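Local coordinates for protein multicopper oxidase (Pseudomonas thermotolerans, PDB 6VOW) that probably oxidises phenolic and related substrates as a laccase-like multicopper oxidase, passing the electrons through its copper centres to reduce dioxygen to water, at residues Y386-H391 with F437-I442. Numbering follows the deposited sequence.
With CU (copper (II) ion), chain D; CU (copper (II) ion), chain C; C2O (Cu-O-Cu linkage), chain B.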
# COMPACT_ATOMS: atom_id res chain seq x y z
N TYR A 386 -8.35 18.57 0.17
CA TYR A 386 -8.48 17.17 0.50
C TYR A 386 -7.23 16.40 0.11
O TYR A 386 -6.71 16.61 -0.99
CB TYR A 386 -9.74 16.69 -0.16
CG TYR A 386 -10.92 17.31 0.56
CD1 TYR A 386 -11.19 16.96 1.88
CD2 TYR A 386 -11.70 18.31 -0.02
CE1 TYR A 386 -12.21 17.56 2.60
CE2 TYR A 386 -12.73 18.90 0.68
CZ TYR A 386 -12.99 18.51 1.98
OH TYR A 386 -13.99 19.01 2.73
N GLN A 387 -6.66 15.63 1.02
CA GLN A 387 -5.39 14.94 0.65
C GLN A 387 -5.66 13.74 -0.21
O GLN A 387 -6.71 13.10 -0.09
CB GLN A 387 -4.51 14.58 1.84
CG GLN A 387 -4.98 13.53 2.82
CD GLN A 387 -4.17 13.64 4.10
OE1 GLN A 387 -2.91 13.65 4.09
NE2 GLN A 387 -4.88 13.81 5.22
N HIS A 388 -4.73 13.42 -1.13
CA HIS A 388 -4.94 12.24 -1.96
C HIS A 388 -3.66 11.40 -1.95
O HIS A 388 -2.61 11.93 -2.28
CB HIS A 388 -5.21 12.73 -3.36
CG HIS A 388 -6.45 13.55 -3.50
ND1 HIS A 388 -7.68 13.09 -3.10
CD2 HIS A 388 -6.64 14.80 -3.98
CE1 HIS A 388 -8.59 14.03 -3.32
NE2 HIS A 388 -7.98 15.07 -3.88
N PRO A 389 -3.71 10.12 -1.58
CA PRO A 389 -2.51 9.23 -1.75
C PRO A 389 -2.46 8.74 -3.19
O PRO A 389 -3.23 7.83 -3.62
CB PRO A 389 -2.77 8.09 -0.77
CG PRO A 389 -4.28 8.00 -0.80
CD PRO A 389 -4.71 9.45 -0.76
N ILE A 390 -1.61 9.41 -3.95
CA ILE A 390 -1.65 9.26 -5.35
C ILE A 390 -0.70 8.18 -5.70
O ILE A 390 0.52 8.29 -5.42
CB ILE A 390 -1.23 10.49 -6.07
CG1 ILE A 390 -2.21 11.67 -5.76
CG2 ILE A 390 -1.13 10.17 -7.58
CD1 ILE A 390 -3.54 11.64 -6.44
N HIS A 391 -1.22 7.22 -6.42
CA HIS A 391 -0.47 6.01 -6.72
C HIS A 391 -0.33 5.74 -8.23
O HIS A 391 -1.23 5.99 -9.01
CB HIS A 391 -1.22 4.94 -6.00
CG HIS A 391 -0.76 3.58 -6.32
ND1 HIS A 391 0.45 3.08 -5.90
CD2 HIS A 391 -1.37 2.58 -6.99
CE1 HIS A 391 0.59 1.84 -6.33
NE2 HIS A 391 -0.50 1.51 -6.98
N PHE A 437 -3.31 5.18 -12.63
CA PHE A 437 -2.77 6.30 -11.92
C PHE A 437 -3.92 6.92 -11.17
O PHE A 437 -4.82 7.43 -11.77
CB PHE A 437 -2.21 7.24 -12.90
CG PHE A 437 -1.59 8.44 -12.32
CD1 PHE A 437 -0.72 8.35 -11.27
CD2 PHE A 437 -1.80 9.68 -12.92
CE1 PHE A 437 -0.11 9.49 -10.76
CE2 PHE A 437 -1.17 10.82 -12.45
CZ PHE A 437 -0.31 10.71 -11.36
N HIS A 438 -3.90 6.75 -9.87
CA HIS A 438 -5.08 7.05 -9.13
C HIS A 438 -4.86 7.35 -7.63
O HIS A 438 -3.81 7.02 -7.00
CB HIS A 438 -6.12 5.95 -9.37
CG HIS A 438 -5.79 4.69 -8.64
ND1 HIS A 438 -6.04 4.54 -7.30
CD2 HIS A 438 -5.11 3.59 -9.02
CE1 HIS A 438 -5.60 3.38 -6.89
NE2 HIS A 438 -5.04 2.78 -7.92
N CYS A 439 -5.86 8.02 -7.05
CA CYS A 439 -5.84 8.26 -5.64
C CYS A 439 -6.17 6.91 -5.04
O CYS A 439 -7.05 6.17 -5.56
CB CYS A 439 -6.87 9.28 -5.19
SG CYS A 439 -7.04 9.24 -3.38
N HIS A 440 -5.46 6.57 -3.97
CA HIS A 440 -5.68 5.24 -3.32
C HIS A 440 -6.70 5.24 -2.14
O HIS A 440 -6.80 4.28 -1.32
CB HIS A 440 -4.33 4.63 -2.99
CG HIS A 440 -4.31 3.13 -3.19
ND1 HIS A 440 -5.01 2.28 -2.36
CD2 HIS A 440 -3.78 2.36 -4.17
CE1 HIS A 440 -4.89 1.05 -2.82
NE2 HIS A 440 -4.13 1.06 -3.90
N VAL A 441 -7.48 6.34 -2.06
CA VAL A 441 -8.65 6.42 -1.18
C VAL A 441 -9.63 5.86 -2.15
O VAL A 441 -9.84 6.43 -3.26
CB VAL A 441 -9.00 7.86 -0.76
CG1 VAL A 441 -10.37 7.92 -0.13
CG2 VAL A 441 -7.99 8.38 0.29
N ILE A 442 -10.13 4.67 -1.79
CA ILE A 442 -10.80 3.82 -2.78
C ILE A 442 -12.07 4.47 -3.32
O ILE A 442 -12.37 4.38 -4.49
CB ILE A 442 -11.12 2.40 -2.23
CG1 ILE A 442 -9.87 1.69 -1.67
CG2 ILE A 442 -11.81 1.58 -3.32
CD1 ILE A 442 -8.74 1.47 -2.70
CU CU D . -8.15 11.13 -3.03
CU CU C . -0.94 -0.33 -7.54
CU2 C2O B . -3.01 -0.61 -4.33
CU3 C2O B . -4.49 0.69 -8.48
O1 C2O B . -3.70 0.19 -6.38
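Strands 388-391 and 437-439 run antiparallel, their short axes 163° apart, with His391 and His438 as a hydrogen-bonded pair and Ile390 and Cys439 as the adjoining non-hydrogen-bonded one. His391 N gives to His438 O and His438 N to His391 O; just past the strand end His440 N reaches Pro389 O at 2.6 Å. Strand alternation puts Cys439 and His438 on different faces, while His440, from the loop, turns toward the same cluster as His438. Cys439 SG binds one copper ion at 2.2 Å, and His388 ND1 binds it at 2.0 Å; His444 completes this type 1 site. Val441 N donates to Cys439 SG at 3.2 Å, and the sulfur rests against Pro389 CD, which Val441 CG2 touches too. The NE2 atoms of His391, His438 and His440 bind three different coppers of the trinuclear cluster. The edge of His391 meets the face of His438, offset, while the edge of His440 meets the face of His391, these two planes at 80°. His438 ND1 donates nearly straight (168°) to Cys439 O, which lies in the His438 ring plane, though the donor sits well above the carbonyl plane. His391 ND1 hydrogen-bonds to Thr414 OG1; with the copper bonds, these contacts restrict ring rotation. Phe437 CE1 packs on Ile390 CG2 at 3.4 Å. The His438-Cys439-His440 sequence thus links both copper centres covalently, consistent with the His-Cys-His route that carries electrons from type 1 copper to the oxygen-reducing cluster in multicopper oxidases.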